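Local coordinates for hypothetical protein SpyM3_0169 (Streptococcus pyogenes, PDB 1PG6) that is of unknown function but belongs to the AIM24 family in the cupin clan and binds calcium ions in this crystal, at residues L25-L30 / M43-E48; G34-Q39 / G91-A96; K111-N116 / H217-I222; L158-F163 / H182-S187. One frame throughout, in Å; residues are numbered along the deposited sequence.

Interaction 1: residues L25-L30 / M43-E48; sequences LVEIDL and MVYHTE. With CA (calcium ion), chain C.
Leu25 and Val44 meet through single methyl groups, Leu25 CD1 lying 4.0 Å from Val44 CG2, and this is the apolar half of the contact. The two side chains run at a slant to each other, and both also rest on Ala96. Val44 presents CG2 because CG1 is turned anti to the backbone N (chi1 178°), which puts CG2 beside that nitrogen. The polar half lies two residues on from Leu25 but only one on from Val44. Tyr45 sends its ring over Ala94 until OH stands 3.7 Å from Glu27 OE2, a loose approach rather than a bond. The ring gets there with CG placed between the backbone N and the carbonyl carbon (chi1 64°), while Glu27 comes the other way on a chain that stays extended beyond CG. Carboxylate and ring planes are perpendicular. Strands 26-30 and 43-46 are not neighbours: strand 91-95 runs between them, antiparallel to both, in a four-stranded sheet. The side chains of 25-30 and 43-46 therefore reach across, over Ala94 of the middle strand and Ala96 just beyond its end. A classic beta bulge in the edge strand sets two successive residues, Val44 and Tyr45, against Ala94 alone, which accounts for the uneven step between the two halves. Just before the bulge, the carbonyl O of Met43, a selenomethionine, binds a calcium ion at 2.5 Å. Gly41 supplies another protein ligand to that calcium, and water 1 is bound to it as well.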
loop_
_atom_site.group_PDB
_atom_site.type_symbol
_atom_site.label_atom_id
_atom_site.label_comp_id
_atom_site.label_asym_id
_atom_site.label_seq_id
_atom_site.Cartn_x
_atom_site.Cartn_y
_atom_site.Cartn_z
ATOM N N LEU A 25 10.401 7.735 -9.229
ATOM C CA LEU A 25 9.879 8.852 -8.468
ATOM C C LEU A 25 8.583 9.042 -9.247
ATOM O O LEU A 25 8.524 8.723 -10.439
ATOM C CB LEU A 25 10.795 10.061 -8.647
ATOM C CG LEU A 25 11.150 10.946 -7.456
ATOM C CD1 LEU A 25 11.559 10.112 -6.249
ATOM C CD2 LEU A 25 12.271 11.881 -7.877
ATOM N N VAL A 26 7.534 9.510 -8.589
ATOM C CA VAL A 26 6.290 9.751 -9.298
ATOM C C VAL A 26 5.961 11.232 -9.160
ATOM O O VAL A 26 5.873 11.760 -8.053
ATOM C CB VAL A 26 5.114 8.887 -8.750
ATOM C CG1 VAL A 26 4.923 9.117 -7.266
ATOM C CG2 VAL A 26 3.836 9.205 -9.518
ATOM N N GLU A 27 5.835 11.903 -10.300
ATOM C CA GLU A 27 5.510 13.319 -10.327
ATOM C C GLU A 27 4.001 13.406 -10.490
ATOM O O GLU A 27 3.430 12.803 -11.403
ATOM C CB GLU A 27 6.203 14.019 -11.499
ATOM C CG GLU A 27 7.722 13.917 -11.499
ATOM C CD GLU A 27 8.348 14.613 -12.701
ATOM O OE1 GLU A 27 7.938 14.317 -13.844
ATOM O OE2 GLU A 27 9.250 15.453 -12.508
ATOM N N ILE A 28 3.361 14.158 -9.604
ATOM C CA ILE A 28 1.911 14.297 -9.617
ATOM C C ILE A 28 1.451 15.733 -9.826
ATOM O O ILE A 28 1.940 16.650 -9.171
ATOM C CB ILE A 28 1.316 13.788 -8.285
ATOM C CG1 ILE A 28 1.629 12.297 -8.113
ATOM C CG2 ILE A 28 -0.183 14.026 -8.246
ATOM C CD1 ILE A 28 1.188 11.739 -6.774
ATOM N N ASP A 29 0.514 15.921 -10.751
ATOM C CA ASP A 29 -0.041 17.241 -11.022
ATOM C C ASP A 29 -1.447 17.285 -10.453
ATOM O O ASP A 29 -2.281 16.429 -10.757
ATOM C CB ASP A 29 -0.092 17.531 -12.527
ATOM C CG ASP A 29 1.270 17.822 -13.109
ATOM O OD1 ASP A 29 1.845 16.930 -13.767
ATOM O OD2 ASP A 29 1.772 18.947 -12.900
ATOM N N LEU A 30 -1.698 18.283 -9.614
ATOM C CA LEU A 30 -3.003 18.455 -8.987
ATOM C C LEU A 30 -3.671 19.742 -9.448
ATOM O O LEU A 30 -3.057 20.807 -9.440
ATOM C CB LEU A 30 -2.861 18.493 -7.463
ATOM C CG LEU A 30 -2.421 17.219 -6.738
ATOM C CD1 LEU A 30 -2.316 17.504 -5.249
ATOM C CD2 LEU A 30 -3.416 16.107 -6.999
HETATM N N MSE A 43 6.655 12.120 0.551
HETATM C CA MSE A 43 6.854 13.394 -0.141
HETATM C C MSE A 43 8.336 13.694 -0.409
HETATM O O MSE A 43 9.163 13.529 0.468
HETATM C CB MSE A 43 6.263 14.524 0.704
HETATM C CG MSE A 43 6.402 15.885 0.073
HETATM SE SE MSE A 43 5.230 16.063 -1.423
HETATM C CE MSE A 43 3.647 16.539 -0.410
ATOM N N VAL A 44 8.677 14.128 -1.617
ATOM C CA VAL A 44 10.063 14.479 -1.928
ATOM C C VAL A 44 10.115 15.996 -2.040
ATOM O O VAL A 44 11.027 16.643 -1.526
ATOM C CB VAL A 44 10.532 13.855 -3.254
ATOM C CG1 VAL A 44 11.958 14.290 -3.566
ATOM C CG2 VAL A 44 10.447 12.335 -3.151
ATOM N N TYR A 45 9.117 16.554 -2.715
ATOM C CA TYR A 45 9.000 17.994 -2.871
ATOM C C TYR A 45 7.622 18.351 -3.407
ATOM O O TYR A 45 6.899 17.498 -3.922
ATOM C CB TYR A 45 10.100 18.556 -3.786
ATOM C CG TYR A 45 10.081 18.092 -5.227
ATOM C CD1 TYR A 45 10.946 17.087 -5.667
ATOM C CD2 TYR A 45 9.236 18.689 -6.161
ATOM C CE1 TYR A 45 10.976 16.691 -7.005
ATOM C CE2 TYR A 45 9.256 18.298 -7.502
ATOM C CZ TYR A 45 10.127 17.303 -7.916
ATOM O OH TYR A 45 10.155 16.919 -9.241
ATOM N N HIS A 46 7.249 19.616 -3.267
ATOM C CA HIS A 46 5.949 20.061 -3.738
ATOM C C HIS A 46 5.942 21.571 -3.905
ATOM O O HIS A 46 6.730 22.272 -3.273
ATOM C CB HIS A 46 4.867 19.629 -2.744
ATOM C CG HIS A 46 5.009 20.241 -1.384
ATOM N ND1 HIS A 46 4.566 21.513 -1.093
ATOM C CD2 HIS A 46 5.557 19.762 -0.244
ATOM C CE1 HIS A 46 4.835 21.791 0.172
ATOM N NE2 HIS A 46 5.436 20.746 0.709
ATOM N N THR A 47 5.063 22.070 -4.766
ATOM C CA THR A 47 4.975 23.506 -4.990
ATOM C C THR A 47 4.362 24.176 -3.767
ATOM O O THR A 47 3.688 23.531 -2.964
ATOM C CB THR A 47 4.137 23.831 -6.242
ATOM O OG1 THR A 47 2.901 23.111 -6.195
ATOM C CG2 THR A 47 4.902 23.452 -7.503
ATOM N N GLU A 48 4.605 25.475 -3.631
ATOM C CA GLU A 48 4.110 26.250 -2.499
ATOM C C GLU A 48 2.603 26.154 -2.264
ATOM O O GLU A 48 2.154 26.119 -1.119
ATOM C CB GLU A 48 4.505 27.720 -2.669
ATOM C CG GLU A 48 4.163 28.607 -1.479
ATOM C CD GLU A 48 4.931 28.228 -0.222
ATOM O OE1 GLU A 48 4.703 27.120 0.309
ATOM O OE2 GLU A 48 5.765 29.043 0.231
HETATM CA CA CA C . 9.876 12.422 2.553
HETATM O O HOH W 1 10.593 11.843 4.911
#

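Interaction 2: residues G34-Q39 / G91-A96; sequences GSVYLQ and GKLALA
Leu38 and Leu95 pack crosswise, their side chains nearly at right angles. Leu38 CB is 4.1 Å from Leu95 CD1, and the other branch of Leu95 is used as well, with its CD2 4.1 Å from Leu38 CD1, so the two methyls of Leu95 lie along Leu38, one at CB and one at CD1. Two residues back along both segments, Val36 CG1 and Leu93 CD1 make a slacker touch at 4.5 Å. Leu38 turns its branch to Leu95 with a first torsion of 55°, which leaves CG between the backbone N and the carbonyl carbon. Behind the side chains the strands draw closer as they run: the CA atoms of Val36 and Leu93 are 10.3 Å apart, those of Leu38 and Leu95 8.2 Å. At the converging end Gln39 comes beside the Ala96 backbone. Such spacing, with the two strands' directions 25° apart, is that of facing sheets in a beta sandwich. Strand 35-39 is held by backbone bonds between 82-87 and 120-124 in a six-stranded sheet, and Ala122 touches both Val36 and Leu95. Opposite, strand 91-95 lies between 26-30 and 43-46, with Leu93 packed among Ile28, Leu30, Met43 and His46.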
loop_
_atom_site.group_PDB
_atom_site.type_symbol
_atom_site.label_atom_id
_atom_site.label_comp_id
_atom_site.label_asym_id
_atom_site.label_seq_id
_atom_site.Cartn_x
_atom_site.Cartn_y
_atom_site.Cartn_z
ATOM N N GLY A 34 -7.820 19.837 -5.986
ATOM C CA GLY A 34 -7.488 18.423 -6.059
ATOM C C GLY A 34 -6.682 17.939 -4.869
ATOM O O GLY A 34 -5.948 18.709 -4.249
ATOM N N SER A 35 -6.813 16.657 -4.543
ATOM C CA SER A 35 -6.084 16.093 -3.416
ATOM C C SER A 35 -5.659 14.659 -3.684
ATOM O O SER A 35 -6.122 14.019 -4.629
ATOM C CB SER A 35 -6.948 16.118 -2.155
ATOM O OG SER A 35 -8.003 15.178 -2.256
ATOM N N VAL A 36 -4.778 14.156 -2.831
ATOM C CA VAL A 36 -4.301 12.794 -2.966
ATOM C C VAL A 36 -3.819 12.265 -1.630
ATOM O O VAL A 36 -3.195 12.990 -0.851
ATOM C CB VAL A 36 -3.145 12.709 -3.989
ATOM C CG1 VAL A 36 -2.012 13.636 -3.581
ATOM C CG2 VAL A 36 -2.652 11.279 -4.100
ATOM N N TYR A 37 -4.133 11.003 -1.364
ATOM C CA TYR A 37 -3.700 10.339 -0.142
ATOM C C TYR A 37 -2.311 9.799 -0.458
ATOM O O TYR A 37 -2.076 9.309 -1.564
ATOM C CB TYR A 37 -4.609 9.159 0.206
ATOM C CG TYR A 37 -6.049 9.510 0.502
ATOM C CD1 TYR A 37 -7.003 9.559 -0.517
ATOM C CD2 TYR A 37 -6.461 9.775 1.806
ATOM C CE1 TYR A 37 -8.338 9.858 -0.238
ATOM C CE2 TYR A 37 -7.791 10.076 2.093
ATOM C CZ TYR A 37 -8.721 10.116 1.073
ATOM O OH TYR A 37 -10.039 10.403 1.364
ATOM N N LEU A 38 -1.397 9.872 0.503
ATOM C CA LEU A 38 -0.045 9.377 0.269
ATOM C C LEU A 38 0.587 8.680 1.461
ATOM O O LEU A 38 0.270 8.963 2.619
ATOM C CB LEU A 38 0.876 10.516 -0.176
ATOM C CG LEU A 38 0.953 11.731 0.747
ATOM C CD1 LEU A 38 2.399 12.096 1.046
ATOM C CD2 LEU A 38 0.233 12.893 0.080
ATOM N N GLN A 39 1.481 7.752 1.146
ATOM C CA GLN A 39 2.231 6.999 2.141
ATOM C C GLN A 39 2.960 8.011 3.018
ATOM O O GLN A 39 3.659 8.886 2.510
ATOM C CB GLN A 39 3.238 6.104 1.417
ATOM C CG GLN A 39 4.248 5.396 2.294
ATOM C CD GLN A 39 5.293 4.670 1.464
ATOM O OE1 GLN A 39 5.045 3.578 0.946
ATOM N NE2 GLN A 39 6.462 5.288 1.310
ATOM N N GLY A 91 -1.076 22.679 -8.849
ATOM C CA GLY A 91 0.103 22.368 -8.062
ATOM C C GLY A 91 0.807 21.088 -8.469
ATOM O O GLY A 91 0.262 20.276 -9.215
ATOM N N LYS A 92 2.022 20.906 -7.963
ATOM C CA LYS A 92 2.811 19.726 -8.279
ATOM C C LYS A 92 3.506 19.162 -7.050
ATOM O O LYS A 92 3.807 19.883 -6.101
ATOM C CB LYS A 92 3.876 20.066 -9.326
ATOM C CG LYS A 92 3.340 20.597 -10.642
ATOM C CD LYS A 92 4.483 20.927 -11.590
ATOM C CE LYS A 92 3.977 21.532 -12.892
ATOM N NZ LYS A 92 5.101 21.847 -13.820
ATOM N N LEU A 93 3.750 17.859 -7.063
ATOM C CA LEU A 93 4.458 17.229 -5.962
ATOM C C LEU A 93 5.073 15.949 -6.494
ATOM O O LEU A 93 4.648 15.426 -7.524
ATOM C CB LEU A 93 3.527 16.931 -4.782
ATOM C CG LEU A 93 2.474 15.830 -4.867
ATOM C CD1 LEU A 93 2.113 15.374 -3.457
ATOM C CD2 LEU A 93 1.241 16.327 -5.605
ATOM N N ALA A 94 6.092 15.460 -5.803
ATOM C CA ALA A 94 6.765 14.239 -6.217
ATOM C C ALA A 94 6.857 13.329 -5.008
ATOM O O ALA A 94 7.144 13.788 -3.904
ATOM C CB ALA A 94 8.165 14.564 -6.749
ATOM N N LEU A 95 6.602 12.044 -5.226
ATOM C CA LEU A 95 6.646 11.054 -4.157
ATOM C C LEU A 95 7.683 9.989 -4.447
ATOM O O LEU A 95 8.000 9.711 -5.605
ATOM C CB LEU A 95 5.298 10.344 -4.023
ATOM C CG LEU A 95 4.036 11.183 -3.851
ATOM C CD1 LEU A 95 2.823 10.252 -3.728
ATOM C CD2 LEU A 95 4.187 12.064 -2.626
ATOM N N ALA A 96 8.193 9.385 -3.381
ATOM C CA ALA A 96 9.167 8.314 -3.498
ATOM C C ALA A 96 8.740 7.178 -2.574
ATOM O O ALA A 96 8.386 7.415 -1.419
ATOM C CB ALA A 96 10.550 8.817 -3.089
#

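Interaction 3: residues K111-N116 / H217-I222; sequences KQYRLN and HGEIYI
Lys111, Tyr113, Glu219 and Tyr221 meet across the face of a six-stranded antiparallel sheet, where strands 113-116 and 219-223 flank strand 183-187 and their side chains reach over it. The strong link is a salt bridge, Lys111 NZ to Glu219 OE1 at 2.8 Å, made on the syn lone pair of the carboxylate oxygen. Lys111 is bent twice near its end, at chi3 and chi4, which curls the ammonium group down onto the glutamate; the two side chains cross at about a right angle. NZ has a second carboxylate partner in Glu189, so the lysine charge is shared between two acids. OE1 is also gripped twice, because water 2 donates to it at 2.8 Å. That water ties the polar ends together: it is 2.7 Å from Tyr113 OH and 3.0 Å from Tyr221 OH, lying in the plane of both rings. The rings themselves touch lower down, Tyr113 CE2 to Tyr221 CE2 at 4.2 Å. The two side chains cross at a slant, with Tyr113 CE2 at the edge of the Tyr221 ring. The water thus links both hydroxyls while the ring carbons pack. Beyond the contact, both tyrosines rest on Leu106 of strand 103-108, which belongs to the other six-stranded sheet, and Tyr113 also on Leu108; Glu219 and Tyr221 are flanked by Lys168 of strand 166-171.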
loop_
_atom_site.group_PDB
_atom_site.type_symbol
_atom_site.label_atom_id
_atom_site.label_comp_id
_atom_site.label_asym_id
_atom_site.label_seq_id
_atom_site.Cartn_x
_atom_site.Cartn_y
_atom_site.Cartn_z
ATOM N N LYS A 111 -13.164 -2.198 -11.137
ATOM C CA LYS A 111 -12.202 -3.035 -10.433
ATOM C C LYS A 111 -11.672 -2.295 -9.210
ATOM O O LYS A 111 -11.493 -1.077 -9.234
ATOM C CB LYS A 111 -11.045 -3.413 -11.367
ATOM C CG LYS A 111 -11.469 -4.274 -12.553
ATOM C CD LYS A 111 -10.301 -4.596 -13.477
ATOM C CE LYS A 111 -9.272 -5.510 -12.815
ATOM N NZ LYS A 111 -9.763 -6.909 -12.648
ATOM N N GLN A 112 -11.452 -3.042 -8.136
ATOM C CA GLN A 112 -10.925 -2.493 -6.897
ATOM C C GLN A 112 -9.857 -3.459 -6.430
ATOM O O GLN A 112 -9.762 -4.576 -6.938
ATOM C CB GLN A 112 -12.014 -2.368 -5.829
ATOM C CG GLN A 112 -13.129 -1.381 -6.164
ATOM C CD GLN A 112 -12.627 0.035 -6.392
ATOM O OE1 GLN A 112 -11.676 0.483 -5.754
ATOM N NE2 GLN A 112 -13.283 0.755 -7.294
ATOM N N TYR A 113 -9.060 -3.038 -5.455
ATOM C CA TYR A 113 -7.980 -3.880 -4.964
ATOM C C TYR A 113 -7.789 -3.841 -3.460
ATOM O O TYR A 113 -8.256 -2.927 -2.782
ATOM C CB TYR A 113 -6.656 -3.460 -5.615
ATOM C CG TYR A 113 -6.653 -3.510 -7.126
ATOM C CD1 TYR A 113 -7.170 -2.454 -7.885
ATOM C CD2 TYR A 113 -6.185 -4.639 -7.798
ATOM C CE1 TYR A 113 -7.225 -2.527 -9.277
ATOM C CE2 TYR A 113 -6.240 -4.723 -9.185
ATOM C CZ TYR A 113 -6.760 -3.673 -9.917
ATOM O OH TYR A 113 -6.848 -3.784 -11.283
ATOM N N ARG A 114 -7.088 -4.853 -2.960
ATOM C CA ARG A 114 -6.732 -4.952 -1.558
ATOM C C ARG A 114 -5.201 -4.916 -1.596
ATOM O O ARG A 114 -4.589 -5.379 -2.566
ATOM C CB ARG A 114 -7.221 -6.271 -0.947
ATOM C CG ARG A 114 -8.737 -6.472 -1.006
ATOM C CD ARG A 114 -9.160 -7.665 -0.158
ATOM N NE ARG A 114 -10.501 -8.169 -0.485
ATOM C CZ ARG A 114 -11.640 -7.641 -0.045
ATOM N NH1 ARG A 114 -11.629 -6.582 0.754
ATOM N NH2 ARG A 114 -12.796 -8.183 -0.399
ATOM N N LEU A 115 -4.589 -4.346 -0.566
ATOM C CA LEU A 115 -3.135 -4.249 -0.511
ATOM C C LEU A 115 -2.600 -4.544 0.870
ATOM O O LEU A 115 -3.237 -4.238 1.878
ATOM C CB LEU A 115 -2.663 -2.843 -0.886
ATOM C CG LEU A 115 -3.256 -2.114 -2.087
ATOM C CD1 LEU A 115 -4.613 -1.550 -1.717
ATOM C CD2 LEU A 115 -2.317 -0.981 -2.490
ATOM N N ASN A 116 -1.413 -5.131 0.904
ATOM C CA ASN A 116 -0.741 -5.437 2.157
ATOM C C ASN A 116 -0.080 -4.184 2.699
ATOM O O ASN A 116 0.091 -3.204 1.976
ATOM C CB ASN A 116 0.339 -6.486 1.931
ATOM C CG ASN A 116 -0.168 -7.883 2.120
ATOM O OD1 ASN A 116 0.137 -8.783 1.333
ATOM N ND2 ASN A 116 -0.947 -8.083 3.170
ATOM N N HIS A 217 -11.408 -15.332 -9.639
ATOM C CA HIS A 217 -10.936 -14.622 -10.820
ATOM C C HIS A 217 -10.404 -13.248 -10.437
ATOM O O HIS A 217 -11.050 -12.507 -9.696
ATOM C CB HIS A 217 -12.070 -14.442 -11.834
ATOM C CG HIS A 217 -12.636 -15.727 -12.346
ATOM N ND1 HIS A 217 -13.418 -16.559 -11.573
ATOM C CD2 HIS A 217 -12.533 -16.325 -13.555
ATOM C CE1 HIS A 217 -13.772 -17.613 -12.285
ATOM N NE2 HIS A 217 -13.249 -17.497 -13.492
ATOM N N GLY A 218 -9.230 -12.904 -10.956
ATOM C CA GLY A 218 -8.645 -11.612 -10.649
ATOM C C GLY A 218 -7.134 -11.599 -10.790
ATOM O O GLY A 218 -6.526 -12.613 -11.136
ATOM N N GLU A 219 -6.524 -10.448 -10.527
ATOM C CA GLU A 219 -5.072 -10.328 -10.631
ATOM C C GLU A 219 -4.395 -10.296 -9.268
ATOM O O GLU A 219 -4.957 -9.819 -8.284
ATOM C CB GLU A 219 -4.691 -9.065 -11.410
ATOM C CG GLU A 219 -5.118 -9.059 -12.871
ATOM C CD GLU A 219 -6.620 -9.000 -13.045
ATOM O OE1 GLU A 219 -7.243 -8.073 -12.480
ATOM O OE2 GLU A 219 -7.173 -9.873 -13.751
ATOM N N ILE A 220 -3.178 -10.824 -9.225
ATOM C CA ILE A 220 -2.383 -10.846 -8.006
ATOM C C ILE A 220 -1.036 -10.246 -8.385
ATOM O O ILE A 220 -0.395 -10.715 -9.319
ATOM C CB ILE A 220 -2.145 -12.288 -7.511
ATOM C CG1 ILE A 220 -3.479 -12.947 -7.155
ATOM C CG2 ILE A 220 -1.219 -12.277 -6.307
ATOM C CD1 ILE A 220 -3.379 -14.445 -6.986
ATOM N N TYR A 221 -0.621 -9.196 -7.683
ATOM C CA TYR A 221 0.671 -8.578 -7.960
ATOM C C TYR A 221 1.628 -9.003 -6.873
ATOM O O TYR A 221 1.389 -8.756 -5.692
ATOM C CB TYR A 221 0.550 -7.052 -7.989
ATOM C CG TYR A 221 -0.251 -6.560 -9.160
ATOM C CD1 TYR A 221 0.362 -6.274 -10.383
ATOM C CD2 TYR A 221 -1.638 -6.448 -9.076
ATOM C CE1 TYR A 221 -0.390 -5.892 -11.493
ATOM C CE2 TYR A 221 -2.395 -6.068 -10.183
ATOM C CZ TYR A 221 -1.772 -5.795 -11.379
ATOM O OH TYR A 221 -2.539 -5.443 -12.471
ATOM N N ILE A 222 2.698 -9.677 -7.260
ATOM C CA ILE A 222 3.673 -10.105 -6.274
ATOM C C ILE A 222 4.974 -9.356 -6.492
ATOM O O ILE A 222 5.202 -8.788 -7.561
ATOM C CB ILE A 222 3.946 -11.618 -6.349
ATOM C CG1 ILE A 222 4.529 -11.981 -7.712
ATOM C CG2 ILE A 222 2.658 -12.390 -6.099
ATOM C CD1 ILE A 222 5.066 -13.395 -7.784
HETATM O O HOH W 2 -5.519 -5.919 -12.175
#

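Interaction 4: residues L158-F163 / H182-S187; sequences LLANSF and HVVAWS. With CA (calcium ion), chain B.
Val184 meets Ala160, Asn161 and Ser162, and it is the residue of 182-187 that carries the contact. Before it, Val183 turns to Asn116 instead. Val184 then spreads its two methyls along the other segment: CG1 comes 3.8 Å from the carbonyl O of Asn161 and 4.2 Å from Ala160 CB, while CG2 sits 4.0 Å from Ser162 CB. The spread follows from its first torsion, 178°, which sets CG1 anti to the backbone N and CG2 beside it. Ala185 also directs its CB at 158-163, its CA 7.4 Å from that of Ala160, and packs on Leu115. Together with Val184 it forms a classic beta bulge opposite Tyr221 of the adjoining strand. Trp186 turns to the far side of the strand, edge-to-face with Phe214 and Tyr192, and Ser187 OG bonds to the backbone N of Glu219. Opposite Val184, Ser162 OG is held by Gly164 O and Gln102 N, and Asn161 ND2 by Gly118 O. The last of these bonds probably helps to orient Asn161 OD1 in a calcium site at the end of strand 156-161: OD1 binds the ion at 2.7 Å and Ser162 O at 2.5 Å, joined by Thr99 and water 3.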
loop_
_atom_site.group_PDB
_atom_site.type_symbol
_atom_site.label_atom_id
_atom_site.label_comp_id
_atom_site.label_asym_id
_atom_site.label_seq_id
_atom_site.Cartn_x
_atom_site.Cartn_y
_atom_site.Cartn_z
ATOM N N LEU A 158 -4.916 4.261 -8.124
ATOM C CA LEU A 158 -4.222 3.767 -6.947
ATOM C C LEU A 158 -2.785 3.504 -7.378
ATOM O O LEU A 158 -2.553 2.922 -8.438
ATOM C CB LEU A 158 -4.835 2.450 -6.460
ATOM C CG LEU A 158 -3.934 1.592 -5.554
ATOM C CD1 LEU A 158 -3.835 2.229 -4.167
ATOM C CD2 LEU A 158 -4.508 0.182 -5.438
ATOM N N LEU A 159 -1.825 3.958 -6.584
ATOM C CA LEU A 159 -0.421 3.696 -6.885
ATOM C C LEU A 159 0.082 2.754 -5.794
ATOM O O LEU A 159 0.028 3.086 -4.610
ATOM C CB LEU A 159 0.411 4.989 -6.872
ATOM C CG LEU A 159 0.087 6.063 -7.915
ATOM C CD1 LEU A 159 1.093 7.211 -7.813
ATOM C CD2 LEU A 159 0.131 5.459 -9.311
ATOM N N ALA A 160 0.544 1.570 -6.194
ATOM C CA ALA A 160 1.074 0.589 -5.256
ATOM C C ALA A 160 2.575 0.489 -5.514
ATOM O O ALA A 160 3.031 0.748 -6.627
ATOM C CB ALA A 160 0.409 -0.768 -5.470
ATOM N N ASN A 161 3.341 0.129 -4.491
ATOM C CA ASN A 161 4.795 0.031 -4.637
ATOM C C ASN A 161 5.289 -1.318 -4.122
ATOM O O ASN A 161 4.704 -1.890 -3.211
ATOM C CB ASN A 161 5.458 1.152 -3.838
ATOM C CG ASN A 161 5.489 0.850 -2.357
ATOM O OD1 ASN A 161 6.423 0.215 -1.871
ATOM N ND2 ASN A 161 4.460 1.266 -1.641
ATOM N N SER A 162 6.385 -1.809 -4.694
ATOM C CA SER A 162 6.941 -3.094 -4.279
ATOM C C SER A 162 8.348 -2.992 -3.736
ATOM O O SER A 162 9.049 -2.017 -3.974
ATOM C CB SER A 162 7.011 -4.042 -5.473
ATOM O OG SER A 162 7.932 -3.521 -6.428
ATOM N N PHE A 163 8.750 -4.017 -2.997
ATOM C CA PHE A 163 10.124 -4.135 -2.536
ATOM C C PHE A 163 10.579 -5.216 -3.530
ATOM O O PHE A 163 10.109 -6.356 -3.490
ATOM C CB PHE A 163 10.205 -4.677 -1.113
ATOM C CG PHE A 163 11.615 -4.958 -0.654
ATOM C CD1 PHE A 163 12.657 -4.079 -0.961
ATOM C CD2 PHE A 163 11.899 -6.088 0.101
ATOM C CE1 PHE A 163 13.962 -4.331 -0.518
ATOM C CE2 PHE A 163 13.204 -6.352 0.553
ATOM C CZ PHE A 163 14.235 -5.472 0.243
ATOM N N HIS A 182 5.415 -11.575 -0.043
ATOM C CA HIS A 182 5.656 -11.314 -1.464
ATOM C C HIS A 182 4.413 -10.813 -2.191
ATOM O O HIS A 182 4.435 -10.604 -3.406
ATOM C CB HIS A 182 6.170 -12.580 -2.154
ATOM C CG HIS A 182 7.597 -12.905 -1.832
ATOM N ND1 HIS A 182 8.656 -12.348 -2.515
ATOM C CD2 HIS A 182 8.137 -13.688 -0.869
ATOM C CE1 HIS A 182 9.790 -12.773 -1.983
ATOM N NE2 HIS A 182 9.504 -13.586 -0.983
ATOM N N VAL A 183 3.328 -10.611 -1.451
ATOM C CA VAL A 183 2.086 -10.142 -2.054
ATOM C C VAL A 183 1.960 -8.630 -1.946
ATOM O O VAL A 183 1.985 -8.069 -0.857
ATOM C CB VAL A 183 0.866 -10.822 -1.392
ATOM C CG1 VAL A 183 -0.429 -10.232 -1.930
ATOM C CG2 VAL A 183 0.912 -12.323 -1.651
ATOM N N VAL A 184 1.838 -7.967 -3.091
ATOM C CA VAL A 184 1.715 -6.514 -3.115
ATOM C C VAL A 184 0.257 -6.059 -3.028
ATOM O O VAL A 184 -0.142 -5.363 -2.090
ATOM C CB VAL A 184 2.328 -5.924 -4.409
ATOM C CG1 VAL A 184 2.151 -4.407 -4.435
ATOM C CG2 VAL A 184 3.806 -6.286 -4.495
ATOM N N ALA A 185 -0.533 -6.460 -4.018
ATOM C CA ALA A 185 -1.936 -6.078 -4.085
ATOM C C ALA A 185 -2.681 -7.099 -4.932
ATOM O O ALA A 185 -2.075 -7.807 -5.734
ATOM C CB ALA A 185 -2.056 -4.690 -4.714
ATOM N N TRP A 186 -3.995 -7.185 -4.759
ATOM C CA TRP A 186 -4.764 -8.147 -5.537
ATOM C C TRP A 186 -6.211 -7.708 -5.711
ATOM O O TRP A 186 -6.708 -6.870 -4.962
ATOM C CB TRP A 186 -4.681 -9.530 -4.875
ATOM C CG TRP A 186 -5.332 -9.616 -3.520
ATOM C CD1 TRP A 186 -6.604 -10.041 -3.251
ATOM C CD2 TRP A 186 -4.746 -9.282 -2.254
ATOM N NE1 TRP A 186 -6.845 -9.996 -1.900
ATOM C CE2 TRP A 186 -5.726 -9.531 -1.264
ATOM C CE3 TRP A 186 -3.491 -8.796 -1.859
ATOM C CZ2 TRP A 186 -5.487 -9.310 0.100
ATOM C CZ3 TRP A 186 -3.256 -8.576 -0.501
ATOM C CH2 TRP A 186 -4.253 -8.834 0.462
ATOM N N SER A 187 -6.875 -8.265 -6.717
ATOM C CA SER A 187 -8.266 -7.919 -7.007
ATOM C C SER A 187 -9.188 -8.147 -5.819
ATOM O O SER A 187 -9.126 -9.183 -5.155
ATOM C CB SER A 187 -8.766 -8.728 -8.201
ATOM O OG SER A 187 -8.075 -8.371 -9.389
HETATM CA CA CA B . 8.848 0.248 -3.002
HETATM O O HOH W 3 9.131 1.165 -5.306
#

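Interactions 1 and 2 interleave around strand 91-95, with centres 5 Å apart: it lies between the strands of interaction 1, where Ile28 N probably bonds to Leu93 O at 2.8 Å, and packs on the facing sheet in interaction 2. Strand 183-187 of interaction 4 likewise runs between the two strands of interaction 3, the centres of these contacts 8 Å apart, with a probable bond from Val184 N to Tyr221 O at 2.8 Å. A bulge accompanies each pair. Interactions 1 and 3 are 26 Å apart at their centres. Between the two ends interaction 4 touches interaction 1, Val26 CG2 to Leu159 CD1 at 3.8 Å. Interactions 1 and 4 each hold ligands of a different calcium.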